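Local coordinates for protein TqaA (Penicillium aethiopicum, PDB 5EJD) that is the C-terminal condensation-like domain of a fungal nonribosomal peptide synthetase, which binds a 4'-phosphopantetheine arm and probably releases the finished peptide by cyclising it, at residues 64-69 and 406-411; 58-63 and 162-167. All coordinates share one frame; numbering follows the deposited sequence.

Contact 1: 64-69 and 406-411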
loop_
_atom_site.group_PDB
_atom_site.type_symbol
_atom_site.label_atom_id
_atom_site.label_comp_id
_atom_site.label_asym_id
_atom_site.label_seq_id
_atom_site.Cartn_x
_atom_site.Cartn_y
_atom_site.Cartn_z
ATOM N N THR A 64 -20.131 -11.903 3.568
ATOM C CA THR A 64 -21.440 -12.522 3.802
ATOM C C THR A 64 -21.697 -13.518 2.691
ATOM O O THR A 64 -21.753 -13.143 1.511
ATOM C CB THR A 64 -22.573 -11.487 3.782
ATOM O OG1 THR A 64 -22.308 -10.497 4.762
ATOM C CG2 THR A 64 -23.889 -12.128 4.132
ATOM N N ILE A 65 -21.848 -14.775 3.065
ATOM C CA ILE A 65 -21.994 -15.881 2.114
ATOM C C ILE A 65 -23.384 -16.519 2.251
ATOM O O ILE A 65 -23.708 -17.025 3.317
ATOM C CB ILE A 65 -20.939 -16.923 2.426
ATOM C CG1 ILE A 65 -19.549 -16.264 2.455
ATOM C CG2 ILE A 65 -20.973 -18.044 1.424
ATOM C CD1 ILE A 65 -18.456 -17.193 2.934
ATOM N N LYS A 66 -24.176 -16.517 1.180
ATOM C CA LYS A 66 -25.519 -17.129 1.156
ATOM C C LYS A 66 -25.700 -18.196 0.086
ATOM O O LYS A 66 -25.318 -18.001 -1.067
ATOM C CB LYS A 66 -26.556 -16.073 0.894
ATOM C CG LYS A 66 -26.750 -15.156 2.068
ATOM C CD LYS A 66 -27.715 -14.059 1.728
ATOM C CE LYS A 66 -27.845 -13.116 2.894
ATOM N NZ LYS A 66 -28.480 -11.848 2.456
ATOM N N GLY A 67 -26.291 -19.322 0.469
ATOM C CA GLY A 67 -26.547 -20.430 -0.450
ATOM C C GLY A 67 -26.550 -21.779 0.256
ATOM O O GLY A 67 -25.984 -21.926 1.328
ATOM N N ARG A 68 -27.111 -22.789 -0.392
ATOM C CA ARG A 68 -27.271 -24.093 0.251
ATOM C C ARG A 68 -26.040 -24.987 0.159
ATOM O O ARG A 68 -25.857 -25.880 0.965
ATOM C CB ARG A 68 -28.478 -24.812 -0.274
ATOM C CG ARG A 68 -28.699 -26.112 0.509
ATOM C CD ARG A 68 -30.065 -26.785 0.269
ATOM N NE ARG A 68 -30.182 -27.342 -1.124
ATOM C CZ ARG A 68 -31.329 -27.511 -1.795
ATOM N NH1 ARG A 68 -32.493 -27.152 -1.260
ATOM N NH2 ARG A 68 -31.317 -28.016 -3.028
ATOM N N SER A 69 -25.159 -24.702 -0.787
ATOM C CA SER A 69 -24.001 -25.560 -1.042
ATOM C C SER A 69 -22.754 -25.229 -0.190
ATOM O O SER A 69 -21.724 -25.851 -0.349
ATOM C CB SER A 69 -23.645 -25.495 -2.535
ATOM O OG SER A 69 -24.237 -24.363 -3.183
ATOM N N SER A 406 -24.115 -22.902 -6.205
ATOM C CA SER A 406 -24.083 -21.457 -6.403
ATOM C C SER A 406 -24.148 -20.539 -5.155
ATOM O O SER A 406 -25.199 -20.431 -4.511
ATOM C CB SER A 406 -25.141 -20.981 -7.421
ATOM O OG SER A 406 -24.756 -19.683 -7.870
ATOM N N LEU A 407 -23.071 -19.767 -4.924
ATOM C CA LEU A 407 -22.938 -18.922 -3.718
ATOM C C LEU A 407 -22.926 -17.419 -3.986
ATOM O O LEU A 407 -22.169 -16.927 -4.784
ATOM C CB LEU A 407 -21.660 -19.286 -2.985
ATOM C CG LEU A 407 -21.600 -20.727 -2.492
ATOM C CD1 LEU A 407 -20.259 -20.985 -1.860
ATOM C CD2 LEU A 407 -22.701 -21.006 -1.462
ATOM N N ASP A 408 -23.760 -16.698 -3.272
ATOM C CA ASP A 408 -23.780 -15.277 -3.307
ATOM C C ASP A 408 -22.843 -14.729 -2.195
ATOM O O ASP A 408 -23.047 -15.008 -1.010
ATOM C CB ASP A 408 -25.197 -14.793 -3.088
ATOM C CG ASP A 408 -25.303 -13.274 -3.021
ATOM O OD1 ASP A 408 -24.598 -12.577 -3.782
ATOM O OD2 ASP A 408 -26.107 -12.767 -2.206
ATOM N N VAL A 409 -21.847 -13.930 -2.582
ATOM C CA VAL A 409 -20.840 -13.481 -1.650
ATOM C C VAL A 409 -20.657 -11.978 -1.677
ATOM O O VAL A 409 -20.197 -11.460 -2.665
ATOM C CB VAL A 409 -19.502 -14.142 -1.967
ATOM C CG1 VAL A 409 -18.458 -13.754 -0.941
ATOM C CG2 VAL A 409 -19.666 -15.641 -1.929
ATOM N N GLN A 410 -20.981 -11.286 -0.585
ATOM C CA GLN A 410 -20.852 -9.823 -0.520
ATOM C C GLN A 410 -19.745 -9.390 0.440
ATOM O O GLN A 410 -19.570 -9.950 1.537
ATOM C CB GLN A 410 -22.174 -9.138 -0.076
ATOM C CG GLN A 410 -23.390 -9.390 -0.963
ATOM C CD GLN A 410 -23.205 -8.910 -2.402
ATOM O OE1 GLN A 410 -22.789 -7.768 -2.654
ATOM N NE2 GLN A 410 -23.550 -9.775 -3.359
ATOM N N TYR A 411 -19.128 -8.272 0.092
ATOM C CA TYR A 411 -18.008 -7.699 0.813
ATOM C C TYR A 411 -18.438 -6.528 1.678
ATOM O O TYR A 411 -19.277 -5.750 1.296
ATOM C CB TYR A 411 -17.017 -7.210 -0.194
ATOM C CG TYR A 411 -15.925 -6.378 0.368
ATOM C CD1 TYR A 411 -14.821 -6.963 0.980
ATOM C CD2 TYR A 411 -15.989 -4.987 0.282
ATOM C CE1 TYR A 411 -13.826 -6.190 1.520
ATOM C CE2 TYR A 411 -15.012 -4.202 0.832
ATOM C CZ TYR A 411 -13.914 -4.807 1.433
ATOM O OH TYR A 411 -12.911 -4.006 1.960
HETATM O O HOH W 1 -20.257 -8.642 3.953
HETATM O O HOH W 2 -24.367 -12.506 0.123
#

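Contact 2: 58-63 and 162-167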
loop_
_atom_site.group_PDB
_atom_site.type_symbol
_atom_site.label_atom_id
_atom_site.label_comp_id
_atom_site.label_asym_id
_atom_site.label_seq_id
_atom_site.Cartn_x
_atom_site.Cartn_y
_atom_site.Cartn_z
ATOM N N PHE A 58 -6.339 -1.281 11.967
ATOM C CA PHE A 58 -6.840 -2.619 12.194
ATOM C C PHE A 58 -8.143 -2.761 11.447
ATOM O O PHE A 58 -8.981 -1.903 11.515
ATOM C CB PHE A 58 -7.075 -2.817 13.685
ATOM C CG PHE A 58 -7.288 -4.235 14.074
ATOM C CD1 PHE A 58 -6.313 -5.174 13.808
ATOM C CD2 PHE A 58 -8.397 -4.621 14.763
ATOM C CE1 PHE A 58 -6.459 -6.491 14.193
ATOM C CE2 PHE A 58 -8.552 -5.930 15.160
ATOM C CZ PHE A 58 -7.589 -6.876 14.845
ATOM N N HIS A 59 -8.278 -3.860 10.725
ATOM C CA HIS A 59 -9.395 -4.067 9.843
ATOM C C HIS A 59 -10.065 -5.429 10.078
ATOM O O HIS A 59 -9.418 -6.403 10.444
ATOM C CB HIS A 59 -8.913 -4.051 8.434
ATOM C CG HIS A 59 -8.694 -2.697 7.903
ATOM N ND1 HIS A 59 -7.813 -1.801 8.466
ATOM C CD2 HIS A 59 -9.238 -2.085 6.830
ATOM C CE1 HIS A 59 -7.870 -0.675 7.785
ATOM N NE2 HIS A 59 -8.719 -0.828 6.787
ATOM N N SER A 60 -11.369 -5.458 9.819
ATOM C CA SER A 60 -12.111 -6.672 9.719
ATOM C C SER A 60 -12.728 -6.753 8.304
ATOM O O SER A 60 -13.564 -5.928 7.937
ATOM C CB SER A 60 -13.191 -6.693 10.762
ATOM O OG SER A 60 -13.892 -7.920 10.725
ATOM N N TYR A 61 -12.264 -7.695 7.512
ATOM C CA TYR A 61 -12.785 -7.881 6.186
ATOM C C TYR A 61 -13.825 -8.977 6.292
ATOM O O TYR A 61 -13.495 -10.091 6.675
ATOM C CB TYR A 61 -11.671 -8.286 5.192
ATOM C CG TYR A 61 -10.710 -7.175 4.899
ATOM C CD1 TYR A 61 -11.114 -6.096 4.147
ATOM C CD2 TYR A 61 -9.415 -7.186 5.397
ATOM C CE1 TYR A 61 -10.267 -5.053 3.878
ATOM C CE2 TYR A 61 -8.555 -6.138 5.155
ATOM C CZ TYR A 61 -8.984 -5.080 4.376
ATOM O OH TYR A 61 -8.151 -4.023 4.099
ATOM N N ASN A 62 -15.057 -8.637 5.928
ATOM C CA ASN A 62 -16.237 -9.415 6.207
ATOM C C ASN A 62 -16.872 -9.897 4.897
ATOM O O ASN A 62 -17.133 -9.112 3.978
ATOM C CB ASN A 62 -17.290 -8.558 6.900
ATOM C CG ASN A 62 -16.756 -7.767 8.069
ATOM O OD1 ASN A 62 -17.119 -6.587 8.213
ATOM N ND2 ASN A 62 -15.909 -8.341 8.878
ATOM N N TRP A 63 -17.136 -11.192 4.817
ATOM C CA TRP A 63 -17.731 -11.782 3.629
ATOM C C TRP A 63 -19.010 -12.458 4.027
ATOM O O TRP A 63 -18.987 -13.436 4.806
ATOM C CB TRP A 63 -16.770 -12.778 3.051
ATOM C CG TRP A 63 -15.534 -12.146 2.560
ATOM C CD1 TRP A 63 -14.325 -12.106 3.203
ATOM C CD2 TRP A 63 -15.352 -11.431 1.333
ATOM N NE1 TRP A 63 -13.414 -11.421 2.455
ATOM C CE2 TRP A 63 -14.012 -11.014 1.293
ATOM C CE3 TRP A 63 -16.181 -11.114 0.277
ATOM C CZ2 TRP A 63 -13.483 -10.303 0.226
ATOM C CZ3 TRP A 63 -15.663 -10.395 -0.794
ATOM C CH2 TRP A 63 -14.324 -10.002 -0.810
ATOM N N VAL A 162 -21.421 -15.336 7.955
ATOM C CA VAL A 162 -20.468 -14.276 7.779
ATOM C C VAL A 162 -19.124 -14.783 8.187
ATOM O O VAL A 162 -18.946 -15.252 9.290
ATOM C CB VAL A 162 -20.803 -13.052 8.579
ATOM C CG1 VAL A 162 -19.710 -12.017 8.382
ATOM C CG2 VAL A 162 -22.130 -12.465 8.115
ATOM N N LEU A 163 -18.167 -14.655 7.272
ATOM C CA LEU A 163 -16.770 -14.949 7.538
ATOM C C LEU A 163 -16.008 -13.638 7.710
ATOM O O LEU A 163 -16.087 -12.769 6.862
ATOM C CB LEU A 163 -16.163 -15.730 6.377
ATOM C CG LEU A 163 -14.638 -15.899 6.409
ATOM C CD1 LEU A 163 -14.229 -16.952 7.406
ATOM C CD2 LEU A 163 -14.174 -16.290 5.038
ATOM N N THR A 164 -15.154 -13.594 8.717
ATOM C CA THR A 164 -14.396 -12.421 9.034
ATOM C C THR A 164 -12.908 -12.730 9.156
ATOM O O THR A 164 -12.511 -13.710 9.760
ATOM C CB THR A 164 -14.989 -11.879 10.318
ATOM O OG1 THR A 164 -16.084 -11.033 9.951
ATOM C CG2 THR A 164 -14.044 -11.143 11.139
ATOM N N ILE A 165 -12.080 -11.862 8.571
ATOM C CA ILE A 165 -10.631 -11.879 8.738
ATOM C C ILE A 165 -10.244 -10.557 9.378
ATOM O O ILE A 165 -10.424 -9.501 8.767
ATOM C CB ILE A 165 -9.923 -11.976 7.380
ATOM C CG1 ILE A 165 -10.665 -13.011 6.546
ATOM C CG2 ILE A 165 -8.443 -12.316 7.580
ATOM C CD1 ILE A 165 -10.065 -13.396 5.204
ATOM N N GLN A 166 -9.664 -10.622 10.561
ATOM C CA GLN A 166 -9.086 -9.452 11.190
ATOM C C GLN A 166 -7.600 -9.399 10.954
ATOM O O GLN A 166 -6.938 -10.426 10.926
ATOM C CB GLN A 166 -9.340 -9.450 12.691
ATOM C CG GLN A 166 -10.800 -9.279 12.991
ATOM C CD GLN A 166 -11.094 -9.275 14.464
ATOM O OE1 GLN A 166 -10.197 -9.262 15.299
ATOM N NE2 GLN A 166 -12.354 -9.170 14.788
ATOM N N ILE A 167 -7.080 -8.198 10.798
ATOM C CA ILE A 167 -5.709 -8.039 10.372
ATOM C C ILE A 167 -5.196 -6.632 10.669
ATOM O O ILE A 167 -5.926 -5.667 10.548
ATOM C CB ILE A 167 -5.582 -8.401 8.858
ATOM C CG1 ILE A 167 -4.132 -8.422 8.414
ATOM C CG2 ILE A 167 -6.349 -7.423 7.997
ATOM C CD1 ILE A 167 -3.964 -9.092 7.057
HETATM O O HOH W 3 -5.559 -3.220 8.939
#

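Contact 1: 64-69 and 406-411
Ile65 and Val409 face each other as a non-hydrogen-bonded pair between antiparallel strands, their CA atoms 4.6 Å apart, and they lie on the close-packed side of this contact. Ile65 CG2 touches Val409 CG2 at 4.3 Å and has Leu407 CD1 near it at 4.5 Å. Ile65 is buried here and Trp63 lies against Val409, so branched aliphatic side chains suit this face. Val409 sets CG1 anti to its backbone N (chi1 -176°), which brings CG2 beside that N and to the isoleucine. The strands are held by four backbone hydrogen bonds, two in the Thr64-Gln410 pair and two in Lys66-Asp408; the bond from Lys66 N to Asp408 O measures 2.9 Å. Just past the last of these pairs, Leu407 CD2 rests 4.0 Å from Gly67 CA. The strand ends there with Gly67 at a phi of 151°, a conformation that glycine can adopt because it has no side chain to press on the preceding carbonyl.

The opposite face, formed by Thr64, Lys66, Asp408 and Gln410, is polar and loosely built. Gln410 NE2 turns back along its own strand to give a hydrogen bond of 3.0 Å to Asp408 OD1, on the syn side of the carboxylate. The extended Lys66 chain leads away, its NZ 5.3 Å from Asp408 OD2, too far for a salt bridge, though the opposite charges may attract weakly. A water bridges the Thr64-Gln410 pair, donating to Gln410 O and lying 2.9 Å from Thr64 OG1. At the loop end, Ser406 N makes only a weak bond to Ser69 OG.

Strand 408-416 is the outermost of its sheet within this chain, whereas strand 58-66 has a second neighbour, strand 160-168, against which Thr64 and Lys66 also pack; Leu392 of a nearby loop covers Ile65 and Leu407.

Contact 2: 58-63 and 162-167
Six backbone hydrogen bonds join strands 58-63 and 162-167, two in each of the pairs His59-Ile167, Tyr61-Ile165 and Trp63-Leu163. They are short and mostly straight, as in Trp63 N to Leu163 O at 2.8 Å. In the two intervening pairs, Ser60-Gln166 and Asn62-Thr164, CA-H groups approach the same carbonyls, for instance Gln166 CA to His59 O at 3.2 Å.

Polar side chains meet on the Ser60 and Asn62 face. With CG anti to its carbonyl carbon (chi1 -49°), Asn62 lies alongside Thr164, pointing the same way. Its ND2 gives a hydrogen bond to Ser60 OG of its own strand at 2.8 Å and a weak one across to Thr164 OG1 at 2.9 Å, so two hydroxyls serve the NH2 of a buried amide.

This strand pair lies inside the mixed sheet of the N-terminal lobe of a condensation domain, of the CoA-dependent acyltransferase fold, with strand 160-168 at the sheet's centre. That strand runs on into the loop carrying the family's SHxxxDG-type motif, whose Gly174 binds phosphopantetheine.

Aromatic contacts take two forms. On the polar face, Phe58 presents its ring edge to Gln166 OE1, 3.6 Å from CZ, with ring and amide planes 78° apart; Gln166 NE2 bonds to Asp135. On the other face, Ile167 CG2 touches the ring edge of Tyr61 at CE2, 3.8 Å away, while Phe181 of helix 177-188 packs edge-to-face with both Tyr61 and Trp63.

Contacts 1 and 2 lie on the two sides of strand 58-66, and in one sheet: residues 162-167 pair with its first part on one edge and 406-411 with its last part on the other. Contact 2 is wholly buried; there the amides of Asn62 and Gln166 have hydroxyl and carboxylate partners, and the apolar face is aromatic and aliphatic. Contact 1 is mostly at the surface, where polar and charged side chains and waters occupy one face. Strand 408-416, from late in the chain, completes this N-lobe sheet, as the crossover strand does in condensation domains. Trp63 and Tyr61 of contact 2 pack on Tyr411 of contact 1, with Tyr411 CB 3.5 Å from Trp63 CZ3.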